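Conserved hypothetical protein NMB0706 (Neisseria meningitidis, PDB 1RV9) is of unknown function but belongs to the YfiH family of probable polyphenol oxidoreductases (laccases) and has an alpha-beta-beta-alpha fold. Local coordinates at residues A132-G137 and G144-T149; N148-M153 and L212-E217; R139-G144 and A204-L209; V87-A92 and V109-M114; T30-R35 and P120-D125. All blocks are in the same frame, centred on the assembly; numbering follows the deposited sequence.

Interaction 1 of 5, residues A132-G137 and G144-T149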
# COMPACT_ATOMS: atom_id res chain seq x y z
N ALA A 132 8.79 5.36 -3.80
CA ALA A 132 7.66 5.88 -3.05
C ALA A 132 6.69 4.77 -2.68
O ALA A 132 6.66 3.72 -3.32
CB ALA A 132 6.92 6.94 -3.87
N ALA A 133 5.91 5.01 -1.64
CA ALA A 133 4.90 4.07 -1.18
C ALA A 133 3.64 4.87 -0.91
O ALA A 133 3.70 5.93 -0.28
CB ALA A 133 5.36 3.37 0.10
N ALA A 134 2.50 4.39 -1.40
CA ALA A 134 1.23 5.08 -1.21
C ALA A 134 0.16 4.16 -0.64
O ALA A 134 0.05 2.99 -1.04
CB ALA A 134 0.76 5.69 -2.53
N HIS A 135 -0.62 4.70 0.29
CA HIS A 135 -1.72 3.98 0.93
C HIS A 135 -2.97 4.34 0.14
O HIS A 135 -3.47 5.47 0.21
CB HIS A 135 -1.86 4.45 2.38
CG HIS A 135 -3.08 3.93 3.07
ND1 HIS A 135 -3.90 4.74 3.82
CD2 HIS A 135 -3.59 2.68 3.16
CE1 HIS A 135 -4.88 4.01 4.34
NE2 HIS A 135 -4.71 2.76 3.96
N ALA A 136 -3.48 3.37 -0.61
CA ALA A 136 -4.65 3.60 -1.45
C ALA A 136 -5.92 2.88 -1.03
O ALA A 136 -6.28 1.85 -1.61
CB ALA A 136 -4.31 3.27 -2.91
N GLY A 137 -6.59 3.41 -0.01
CA GLY A 137 -7.87 2.86 0.39
C GLY A 137 -8.78 3.44 -0.68
O GLY A 137 -8.29 4.19 -1.53
N GLY A 144 -7.06 10.90 -5.29
CA GLY A 144 -5.86 11.27 -6.03
C GLY A 144 -4.53 11.07 -5.32
O GLY A 144 -3.56 11.75 -5.65
N VAL A 145 -4.46 10.15 -4.37
CA VAL A 145 -3.21 9.93 -3.66
C VAL A 145 -2.12 9.43 -4.61
O VAL A 145 -0.95 9.79 -4.46
CB VAL A 145 -3.37 8.92 -2.48
CG1 VAL A 145 -3.69 7.54 -3.00
CG2 VAL A 145 -2.10 8.91 -1.63
N LEU A 146 -2.49 8.62 -5.60
CA LEU A 146 -1.50 8.11 -6.55
C LEU A 146 -0.96 9.24 -7.43
O LEU A 146 0.25 9.34 -7.65
CB LEU A 146 -2.09 6.99 -7.41
CG LEU A 146 -2.55 5.74 -6.63
CD1 LEU A 146 -2.87 4.63 -7.61
CD2 LEU A 146 -1.46 5.28 -5.68
N GLN A 147 -1.86 10.08 -7.94
CA GLN A 147 -1.44 11.20 -8.78
C GLN A 147 -0.50 12.13 -8.01
O GLN A 147 0.49 12.60 -8.56
CB GLN A 147 -2.65 11.99 -9.29
CG GLN A 147 -3.57 11.21 -10.22
CD GLN A 147 -4.71 10.53 -9.49
OE1 GLN A 147 -4.49 9.82 -8.50
NE2 GLN A 147 -5.93 10.72 -9.98
N ASN A 148 -0.81 12.39 -6.75
CA ASN A 148 0.03 13.27 -5.94
C ASN A 148 1.40 12.63 -5.66
O ASN A 148 2.41 13.33 -5.60
CB ASN A 148 -0.65 13.61 -4.61
CG ASN A 148 -1.89 14.46 -4.79
OD1 ASN A 148 -2.08 15.06 -5.85
ND2 ASN A 148 -2.72 14.51 -3.77
N THR A 149 1.42 11.32 -5.50
CA THR A 149 2.68 10.62 -5.25
C THR A 149 3.56 10.70 -6.49
O THR A 149 4.75 11.01 -6.41
CB THR A 149 2.42 9.15 -4.88
OG1 THR A 149 1.64 9.09 -3.68
CG2 THR A 149 3.75 8.41 -4.66
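Ala132 and Thr149 meet methyl to methyl at the start of the strand segment, with Ala132 CB 3.6 Å from Thr149 CG2. Ala133 turns its methyl the other way, onto Leu122 and Cys111 between the sheets. At Ala134 the side chain faces the helix again and comes closest to two of its residues: CB is 3.7 Å from Thr149 OG1 and 3.9 Å from Leu146 CD2. That hydroxyl is not directed at the strand. Thr149 OG1 lies anti to its own carbonyl carbon (chi1 -61°), which turns it back along the helix to bond Val145 O at 2.8 Å. The same oxygen accepts from Thr149 N at 3.0 Å, the two donors coming from opposite faces of the carbonyl plane, so a buried polar group is satisfied without the sheet. The geometry is that of a helix laid against a sheet, one outer layer of the alpha-beta-beta-alpha fold: strand 132-136 and helix 145-149 run nearly antiparallel (165°), their axes 8.7 Å apart at closest approach, after a reversal through the short helix 138-143. His135 gives this helix only its backbone, Val145 CG1 lying 3.8 Å from His135 O. Its imidazole goes to the other side of the sheet, where ND1 is hydrogen-bonded to Asp100, consistent with a possible Cys-His-Asp grouping; a sulfate, probably from the crystallisation liquor, lies close by, as such ions often do in pockets. Ala136 ends the row, its CB 4.3 Å from Val145 CG1, just before Gly137 takes the N-cap position of the intervening helix.

Interaction 2 of 5, residues N148-M153 and L212-E217; sequences NTIAAM and LILKRE
The carboxylate of Glu217, the one flat group among the residues that touch here, takes no part in the grip on Ile150. Over one face of it stands Gln147 of the neighbouring helical turn, its CG packed against the carboxylate carbon. Ile150 comes in farther back, at the aliphatic part of the side chain: its CD1 is 3.7 Å from Glu217 CG and 3.9 Å from Glu217 CB, the two side chains crossing at a slant. Glu217 is bent at chi2 (59°), and this bend carries the carboxylate away from the isoleucine while CB and CG remain turned to it. On the isoleucine side the chain is stretched from CB to its tip (chi2 166°), so that CD1 is the one atom making all the contacts. The same methyl also approaches Leu214, with Ile150 CD1 to Leu214 CD2 measuring 4.1 Å. Leu214 and Glu217 are three residues apart on helix 206-217 and so offer adjacent surfaces to a single tip. The backbones remain well separated, the nearest CA atoms being those of Ile150 and Glu217 at 8.4 Å. Both helices rest on the sheet below, where Phe123 of strand 119-125 receives Ile150 and Leu214 together, and Val219 touches the same pair. With no hydrogen bond or charge pair crossing the interface, the attraction is one of dispersion and burial of methyl groups; a contact of this kind depends on the fit of the isoleucine tip and sets no directional demand on the carboxylate.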
# COMPACT_ATOMS: atom_id res chain seq x y z
N ASN A 148 -0.81 12.39 -6.75
CA ASN A 148 0.03 13.27 -5.94
C ASN A 148 1.40 12.63 -5.66
O ASN A 148 2.41 13.33 -5.60
CB ASN A 148 -0.65 13.61 -4.61
CG ASN A 148 -1.89 14.46 -4.79
OD1 ASN A 148 -2.08 15.06 -5.85
ND2 ASN A 148 -2.72 14.51 -3.77
N THR A 149 1.42 11.32 -5.50
CA THR A 149 2.68 10.62 -5.25
C THR A 149 3.56 10.70 -6.49
O THR A 149 4.75 11.01 -6.41
CB THR A 149 2.42 9.15 -4.88
OG1 THR A 149 1.64 9.09 -3.68
CG2 THR A 149 3.75 8.41 -4.66
N ILE A 150 2.96 10.43 -7.64
CA ILE A 150 3.68 10.48 -8.91
C ILE A 150 4.31 11.86 -9.10
O ILE A 150 5.47 11.98 -9.49
CB ILE A 150 2.71 10.17 -10.07
CG1 ILE A 150 2.34 8.68 -10.05
CG2 ILE A 150 3.34 10.56 -11.41
CD1 ILE A 150 1.15 8.33 -10.91
N ALA A 151 3.54 12.90 -8.81
CA ALA A 151 4.03 14.27 -8.96
C ALA A 151 5.20 14.56 -8.02
O ALA A 151 6.18 15.19 -8.42
CB ALA A 151 2.90 15.26 -8.69
N ALA A 152 5.09 14.08 -6.78
CA ALA A 152 6.14 14.31 -5.79
C ALA A 152 7.47 13.64 -6.11
O ALA A 152 8.52 14.08 -5.64
CB ALA A 152 5.64 13.87 -4.42
N MET A 153 7.43 12.58 -6.90
CA MET A 153 8.64 11.85 -7.26
C MET A 153 9.53 12.62 -8.24
O MET A 153 10.74 12.41 -8.28
CB MET A 153 8.29 10.49 -7.85
CG MET A 153 7.68 9.54 -6.84
SD MET A 153 7.35 7.93 -7.54
CE MET A 153 9.00 7.25 -7.61
N LEU A 212 -6.14 1.70 -14.00
CA LEU A 212 -6.76 2.73 -14.83
C LEU A 212 -6.17 4.10 -14.50
O LEU A 212 -5.77 4.86 -15.38
CB LEU A 212 -8.27 2.78 -14.60
CG LEU A 212 -9.17 1.78 -15.32
CD1 LEU A 212 -10.60 1.90 -14.80
CD2 LEU A 212 -9.12 2.05 -16.82
N ILE A 213 -6.13 4.41 -13.21
CA ILE A 213 -5.61 5.69 -12.74
C ILE A 213 -4.13 5.85 -13.08
O ILE A 213 -3.72 6.90 -13.59
CB ILE A 213 -5.84 5.82 -11.21
CG1 ILE A 213 -7.34 5.95 -10.94
CG2 ILE A 213 -5.08 7.03 -10.66
CD1 ILE A 213 -7.72 5.82 -9.48
N LEU A 214 -3.34 4.82 -12.83
CA LEU A 214 -1.91 4.88 -13.12
C LEU A 214 -1.66 5.03 -14.62
O LEU A 214 -0.81 5.82 -15.04
CB LEU A 214 -1.21 3.62 -12.61
CG LEU A 214 -1.13 3.50 -11.08
CD1 LEU A 214 -0.79 2.06 -10.70
CD2 LEU A 214 -0.09 4.48 -10.55
N LYS A 215 -2.39 4.27 -15.43
CA LYS A 215 -2.24 4.34 -16.87
C LYS A 215 -2.62 5.71 -17.40
O LYS A 215 -1.93 6.27 -18.24
CB LYS A 215 -3.11 3.27 -17.56
CG LYS A 215 -2.42 1.92 -17.73
CD LYS A 215 -0.96 1.97 -17.30
CE LYS A 215 -0.09 1.02 -18.11
NZ LYS A 215 1.33 1.12 -17.69
N ARG A 216 -3.72 6.25 -16.89
CA ARG A 216 -4.17 7.56 -17.32
C ARG A 216 -3.16 8.64 -16.97
O ARG A 216 -3.04 9.65 -17.67
CB ARG A 216 -5.52 7.91 -16.68
CG ARG A 216 -6.03 9.28 -17.08
CD ARG A 216 -7.34 9.64 -16.39
NE ARG A 216 -7.18 9.79 -14.95
CZ ARG A 216 -8.13 10.28 -14.15
NH1 ARG A 216 -9.29 10.67 -14.67
NH2 ARG A 216 -7.92 10.37 -12.85
N GLU A 217 -2.41 8.43 -15.89
CA GLU A 217 -1.43 9.40 -15.45
C GLU A 217 -0.14 9.32 -16.27
O GLU A 217 0.64 10.26 -16.30
CB GLU A 217 -1.13 9.20 -13.96
CG GLU A 217 -0.82 10.47 -13.20
CD GLU A 217 -1.95 11.51 -13.24
OE1 GLU A 217 -3.06 11.21 -13.73
OE2 GLU A 217 -1.71 12.63 -12.76

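Interaction 3 of 5, residues R139-G144 and A204-L209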
# COMPACT_ATOMS: atom_id res chain seq x y z
N ARG A 139 -10.95 5.78 -0.48
CA ARG A 139 -11.02 7.24 -0.35
C ARG A 139 -9.79 7.93 -0.94
O ARG A 139 -9.91 8.86 -1.73
CB ARG A 139 -11.20 7.63 1.12
CG ARG A 139 -12.59 7.33 1.66
CD ARG A 139 -12.66 7.52 3.16
NE ARG A 139 -13.99 7.16 3.67
CZ ARG A 139 -15.07 7.91 3.55
NH1 ARG A 139 -15.01 9.09 2.94
NH2 ARG A 139 -16.24 7.48 4.02
N GLY A 140 -8.60 7.47 -0.55
CA GLY A 140 -7.39 8.08 -1.07
C GLY A 140 -7.21 7.82 -2.56
O GLY A 140 -6.71 8.67 -3.30
N LEU A 141 -7.63 6.64 -3.00
CA LEU A 141 -7.49 6.28 -4.41
C LEU A 141 -8.38 7.19 -5.26
O LEU A 141 -7.94 7.76 -6.25
CB LEU A 141 -7.86 4.81 -4.62
CG LEU A 141 -7.60 4.22 -6.01
CD1 LEU A 141 -6.13 4.34 -6.35
CD2 LEU A 141 -8.05 2.76 -6.04
N ALA A 142 -9.64 7.33 -4.85
CA ALA A 142 -10.57 8.18 -5.59
C ALA A 142 -10.18 9.65 -5.42
O ALA A 142 -10.49 10.48 -6.28
CB ALA A 142 -12.00 7.96 -5.09
N GLY A 143 -9.50 9.96 -4.32
CA GLY A 143 -9.10 11.33 -4.04
C GLY A 143 -7.86 11.82 -4.77
O GLY A 143 -7.62 13.03 -4.83
N GLY A 144 -7.06 10.90 -5.29
CA GLY A 144 -5.86 11.27 -6.03
C GLY A 144 -4.53 11.07 -5.32
O GLY A 144 -3.56 11.75 -5.65
N ALA A 204 -16.03 -4.16 -6.11
CA ALA A 204 -15.05 -3.19 -6.58
C ALA A 204 -13.67 -3.82 -6.73
O ALA A 204 -13.20 -4.51 -5.83
CB ALA A 204 -14.98 -2.01 -5.62
N ASP A 205 -13.04 -3.57 -7.87
CA ASP A 205 -11.72 -4.11 -8.16
C ASP A 205 -10.67 -3.02 -7.97
O ASP A 205 -10.41 -2.22 -8.88
CB ASP A 205 -11.68 -4.62 -9.61
CG ASP A 205 -10.41 -5.38 -9.93
OD1 ASP A 205 -9.41 -5.22 -9.20
OD2 ASP A 205 -10.42 -6.13 -10.94
N LEU A 206 -10.06 -2.97 -6.79
CA LEU A 206 -9.05 -1.97 -6.49
C LEU A 206 -7.85 -2.03 -7.43
O LEU A 206 -7.27 -1.01 -7.77
CB LEU A 206 -8.57 -2.10 -5.05
CG LEU A 206 -9.53 -1.65 -3.95
CD1 LEU A 206 -9.00 -2.12 -2.59
CD2 LEU A 206 -9.68 -0.13 -3.98
N TYR A 207 -7.48 -3.24 -7.84
CA TYR A 207 -6.34 -3.38 -8.74
C TYR A 207 -6.66 -2.74 -10.08
O TYR A 207 -5.85 -1.99 -10.63
CB TYR A 207 -5.99 -4.86 -8.95
CG TYR A 207 -5.56 -5.59 -7.70
CD1 TYR A 207 -4.59 -5.05 -6.85
CD2 TYR A 207 -6.10 -6.83 -7.38
CE1 TYR A 207 -4.18 -5.74 -5.71
CE2 TYR A 207 -5.69 -7.52 -6.24
CZ TYR A 207 -4.73 -6.97 -5.42
OH TYR A 207 -4.32 -7.66 -4.30
N ALA A 208 -7.84 -3.03 -10.61
CA ALA A 208 -8.26 -2.48 -11.89
C ALA A 208 -8.40 -0.97 -11.81
O ALA A 208 -8.04 -0.25 -12.74
CB ALA A 208 -9.58 -3.11 -12.32
N LEU A 209 -8.94 -0.47 -10.70
CA LEU A 209 -9.09 0.96 -10.52
C LEU A 209 -7.71 1.62 -10.50
O LEU A 209 -7.50 2.66 -11.12
CB LEU A 209 -9.83 1.28 -9.21
CG LEU A 209 -11.35 1.01 -9.21
CD1 LEU A 209 -11.89 1.13 -7.78
CD2 LEU A 209 -12.05 2.00 -10.12
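Two helices of the outer alpha layer join here, Leu141 of the short helix 138-143 meeting Leu206 and Leu209 in the opening turn of helix 206-217. One methyl makes the whole contact: Leu141 CD2 lies 3.9 Å from Leu206 CD2 and equally 3.9 Å from Leu209 CB. The two leucines of the longer helix are three positions apart, so they stand side by side on one surface, and Leu141 arrives across both. Its CG is anti to the backbone N (chi1 -172°), which carries the branch out from its helix; the other methyl, CD1, points to Leu146, with Leu141 CD1 3.5 Å from Leu146 CD1. The receiving turn is fixed from its far side. Asp205 is the N-cap residue, and Ala208 N donates to Asp205 OD1 at 3.0 Å with a nearly straight N-H...O angle of 167°, the donor standing 76° out of the carboxylate plane. Helix 138-143 finishes at Gly144, whose positive phi and weak bonds back into the last turn make a Schellman motif. Phe183 of helix 177-184 packs on both Leu141 and Leu209. Chemically the interface is purely aliphatic, with the polar work done elsewhere: the capping carboxylate satisfies an amide at the helix start and, being negative beside the positive end of the helix dipole, would probably be favoured there. No hydrogen bond crosses between the segments, and the leucine contact rests on buried methyl and methylene groups.

Interaction 4 of 5, residues V87-A92 and V109-M114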
# COMPACT_ATOMS: atom_id res chain seq x y z
N VAL A 87 4.43 12.99 1.79
CA VAL A 87 5.53 13.63 2.50
C VAL A 87 6.86 13.03 2.07
O VAL A 87 6.90 11.99 1.42
CB VAL A 87 5.41 13.44 4.03
CG1 VAL A 87 4.12 14.07 4.53
CG2 VAL A 87 5.45 11.95 4.38
N ASN A 88 7.95 13.70 2.43
CA ASN A 88 9.28 13.17 2.12
C ASN A 88 9.57 12.20 3.26
O ASN A 88 9.55 12.60 4.43
CB ASN A 88 10.33 14.28 2.10
CG ASN A 88 10.24 15.13 0.85
OD1 ASN A 88 9.94 14.63 -0.24
ND2 ASN A 88 10.53 16.42 0.99
N ALA A 89 9.82 10.94 2.93
CA ALA A 89 10.07 9.94 3.96
C ALA A 89 11.20 10.31 4.90
O ALA A 89 11.13 10.05 6.10
CB ALA A 89 10.36 8.58 3.31
N ALA A 90 12.24 10.94 4.36
CA ALA A 90 13.40 11.34 5.16
C ALA A 90 13.04 12.37 6.23
O ALA A 90 13.75 12.51 7.22
CB ALA A 90 14.50 11.89 4.25
N GLU A 91 11.93 13.08 6.02
CA GLU A 91 11.49 14.10 6.98
C GLU A 91 10.38 13.58 7.89
O GLU A 91 10.00 14.26 8.85
CB GLU A 91 10.96 15.33 6.23
CG GLU A 91 11.94 15.98 5.28
CD GLU A 91 11.35 17.21 4.61
OE1 GLU A 91 10.30 17.08 3.95
OE2 GLU A 91 11.94 18.30 4.73
N ALA A 92 9.87 12.39 7.60
CA ALA A 92 8.80 11.81 8.40
C ALA A 92 9.25 11.03 9.63
O ALA A 92 8.42 10.47 10.35
CB ALA A 92 7.94 10.91 7.49
N VAL A 109 16.30 6.05 4.15
CA VAL A 109 15.09 5.69 4.87
C VAL A 109 14.23 4.83 3.96
O VAL A 109 14.36 4.90 2.74
CB VAL A 109 14.31 6.98 5.27
CG1 VAL A 109 13.96 7.77 4.01
CG2 VAL A 109 13.05 6.63 6.05
N ALA A 110 13.37 4.01 4.55
CA ALA A 110 12.47 3.18 3.76
C ALA A 110 11.07 3.77 3.80
O ALA A 110 10.59 4.21 4.85
CB ALA A 110 12.43 1.75 4.33
N CYS A 111 10.42 3.82 2.63
CA CYS A 111 9.06 4.32 2.53
C CYS A 111 8.18 3.14 2.87
O CYS A 111 8.49 2.00 2.50
CB CYS A 111 8.74 4.78 1.11
SG CYS A 111 9.75 6.15 0.53
N ALA A 112 7.07 3.38 3.57
CA ALA A 112 6.20 2.29 3.96
C ALA A 112 4.76 2.69 4.18
O ALA A 112 4.47 3.81 4.60
CB ALA A 112 6.74 1.63 5.23
N VAL A 113 3.86 1.77 3.86
CA VAL A 113 2.44 1.96 4.09
C VAL A 113 1.93 0.67 4.73
O VAL A 113 2.38 -0.43 4.38
CB VAL A 113 1.65 2.29 2.80
CG1 VAL A 113 2.06 3.66 2.29
CG2 VAL A 113 1.90 1.23 1.74
N MET A 114 1.01 0.81 5.67
CA MET A 114 0.44 -0.32 6.40
C MET A 114 -0.99 -0.59 5.94
O MET A 114 -1.76 0.35 5.77
CB MET A 114 0.44 -0.02 7.90
CG MET A 114 1.82 0.22 8.47
SD MET A 114 1.72 0.87 10.14
CE MET A 114 1.56 2.61 9.81
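Ala89 is the bump at the centre of this contact, and Val109 and Cys111 form the hollow that takes it. Its CB sits 3.7 Å from Cys111 SG and 3.8 Å from Val109 CG1, two groups that project from alternate residues of the second segment with Ala110 turned away between them. The fit is reciprocal. Val109 CG1 presses into the shallow notch where the chain passes from Ala89 to Ala90, 3.6 Å from Ala90 N and 4.2 Å from Ala90 CB. This methyl occupies the position between the backbone N and the carbonyl carbon of its own residue (chi1 59°), an orientation that lets the second methyl reach the same turn: Val109 CG2 lies 3.9 Å from Ala89 O. The hollow is completed by Ala76 of strand 75-76, which touches both Ala89 and Val109, and by Ser102 of strand 101-104. Because strand 86-88 is an outermost strand of the six-stranded sheet whereas 110-115 belongs to the five-stranded one, the contact joins the two sheets of the sandwich near a margin. The bump stands on a turn just after the strand, in which Glu91 N bonds Asn88 O at 2.9 Å. On the outer side of that turn Asn88 ND2 donates to Glu91 OE1 at 3.0 Å, from 62° out of the carboxylate plane. Across the segments no hydrogen bond forms: the thiol sulfur serves as one more apolar surface, and the adhesion implied is that of small groups closely fitted, with the polar bonds confined to the turn itself.

Interaction 5 of 5, residues T30-R35 and P120-D125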
# COMPACT_ATOMS: atom_id res chain seq x y z
N THR A 30 12.49 -3.99 -1.99
CA THR A 30 11.14 -3.98 -1.47
C THR A 30 10.95 -5.08 -0.43
O THR A 30 11.66 -6.09 -0.43
CB THR A 30 10.07 -4.19 -2.57
OG1 THR A 30 10.28 -5.46 -3.21
CG2 THR A 30 10.13 -3.08 -3.60
N LEU A 31 9.99 -4.87 0.45
CA LEU A 31 9.67 -5.86 1.46
C LEU A 31 8.16 -5.81 1.63
O LEU A 31 7.61 -4.78 2.04
CB LEU A 31 10.36 -5.54 2.79
CG LEU A 31 10.21 -6.64 3.86
CD1 LEU A 31 11.02 -7.85 3.44
CD2 LEU A 31 10.68 -6.13 5.21
N ILE A 32 7.50 -6.90 1.27
CA ILE A 32 6.06 -7.02 1.40
C ILE A 32 5.88 -7.99 2.55
O ILE A 32 6.03 -9.19 2.38
CB ILE A 32 5.44 -7.62 0.12
CG1 ILE A 32 5.79 -6.75 -1.09
CG2 ILE A 32 3.93 -7.76 0.28
CD1 ILE A 32 5.31 -5.31 -0.99
N THR A 33 5.59 -7.47 3.74
CA THR A 33 5.45 -8.34 4.89
C THR A 33 4.14 -9.12 4.90
O THR A 33 3.16 -8.74 4.25
CB THR A 33 5.57 -7.56 6.23
OG1 THR A 33 4.37 -6.80 6.45
CG2 THR A 33 6.76 -6.61 6.18
N THR A 34 4.15 -10.25 5.60
CA THR A 34 2.97 -11.08 5.73
C THR A 34 2.62 -11.00 7.21
O THR A 34 3.31 -10.34 7.98
CB THR A 34 3.24 -12.55 5.35
OG1 THR A 34 4.15 -13.13 6.28
CG2 THR A 34 3.83 -12.64 3.94
N ARG A 35 1.54 -11.67 7.61
CA ARG A 35 1.13 -11.63 9.01
C ARG A 35 2.03 -12.49 9.89
O ARG A 35 1.94 -12.44 11.12
CB ARG A 35 -0.32 -12.10 9.14
CG ARG A 35 -0.54 -13.57 8.85
CD ARG A 35 -2.01 -13.94 9.00
NE ARG A 35 -2.50 -13.59 10.32
CZ ARG A 35 -3.77 -13.69 10.70
NH1 ARG A 35 -4.69 -14.13 9.85
NH2 ARG A 35 -4.13 -13.33 11.93
N PRO A 120 -1.87 -1.19 -1.26
CA PRO A 120 -0.56 -0.57 -1.08
C PRO A 120 0.03 -0.44 -2.48
O PRO A 120 -0.05 -1.38 -3.27
CB PRO A 120 0.23 -1.60 -0.25
CG PRO A 120 -0.71 -2.79 -0.06
CD PRO A 120 -1.78 -2.65 -1.10
N VAL A 121 0.60 0.72 -2.80
CA VAL A 121 1.21 0.88 -4.12
C VAL A 121 2.64 1.39 -3.96
O VAL A 121 2.88 2.40 -3.29
CB VAL A 121 0.43 1.88 -5.00
CG1 VAL A 121 1.07 1.96 -6.40
CG2 VAL A 121 -1.02 1.46 -5.11
N LEU A 122 3.59 0.67 -4.55
CA LEU A 122 5.00 1.06 -4.48
C LEU A 122 5.40 1.61 -5.84
O LEU A 122 4.88 1.17 -6.86
CB LEU A 122 5.88 -0.13 -4.14
CG LEU A 122 5.53 -0.89 -2.85
CD1 LEU A 122 6.55 -2.01 -2.66
CD2 LEU A 122 5.56 0.07 -1.66
N PHE A 123 6.31 2.58 -5.84
CA PHE A 123 6.78 3.21 -7.09
C PHE A 123 8.30 3.31 -7.14
O PHE A 123 8.95 3.44 -6.11
CB PHE A 123 6.26 4.65 -7.20
CG PHE A 123 4.77 4.78 -7.27
CD1 PHE A 123 4.13 4.92 -8.49
CD2 PHE A 123 4.02 4.86 -6.10
CE1 PHE A 123 2.75 5.15 -8.56
CE2 PHE A 123 2.64 5.09 -6.16
CZ PHE A 123 2.01 5.23 -7.39
N CYS A 124 8.84 3.29 -8.35
CA CYS A 124 10.28 3.49 -8.54
C CYS A 124 10.46 3.82 -10.01
O CYS A 124 9.53 3.65 -10.80
CB CYS A 124 11.09 2.25 -8.16
SG CYS A 124 11.17 0.92 -9.41
N ASP A 125 11.63 4.32 -10.38
CA ASP A 125 11.91 4.61 -11.78
C ASP A 125 12.89 3.55 -12.28
O ASP A 125 13.57 2.90 -11.48
CB ASP A 125 12.45 6.04 -11.96
CG ASP A 125 13.76 6.28 -11.23
OD1 ASP A 125 13.98 5.68 -10.17
OD2 ASP A 125 14.56 7.11 -11.73
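Leu122 holds the centre of this contact, with Thr30 and Ile32 sharing the opposing surface about equally. All three meet at a single methyl: Leu122 CD1 is 3.9 Å from Thr30 CG2 and also 3.9 Å from Ile32 CD1. The leucine side chain is stretched out (chi2 -178°), which carries CD1 away from its own strand to a point between the two residues. Thr30 offers its carbon branch, while OG1 accepts a hydrogen bond from Ala20 N. Ile32 reaches over only with its tip: chi2 of -59° folds CD1 back toward the leucine, and the isoleucine and leucine chains run past one another head to tail. The strand backbones stay apart, Thr30 and Leu122 being 8.5 Å from CA to CA, too far for main-chain pairing and suited to face-to-face layers. Strand 28-33 belongs to the five-stranded sheet, where strand 248-254 is its neighbour and supplies Ile252 and Ser250 beside Thr30 and Ile32. Strand 119-125 lies in the six-stranded sheet next to strand 131-136, whose Ala133 adjoins Leu122, while Phe123 faces helix 145-153 on the reverse side.

In the fold
The five contacts trace the layers of the sandwich. Along the chain interaction 4 is nested in the loop closed by interaction 5; interactions 1, 2 and 3 follow, with interaction 3 crossing the other two. Interactions 4 and 5, centres 12 Å apart, each join the five-stranded to the six-stranded sheet. Interaction 1 attaches helix 145-153 to the outer face of the latter, and interactions 2 and 3 extend that helical layer laterally, both to helix 206-217. Interactions 3 and 4 are farthest apart, about 21 Å between centres, on opposite sides of the chain's centre. Phe123 of strand 119-125 touches interactions 1 and 2, tying the helical layer to the sheets.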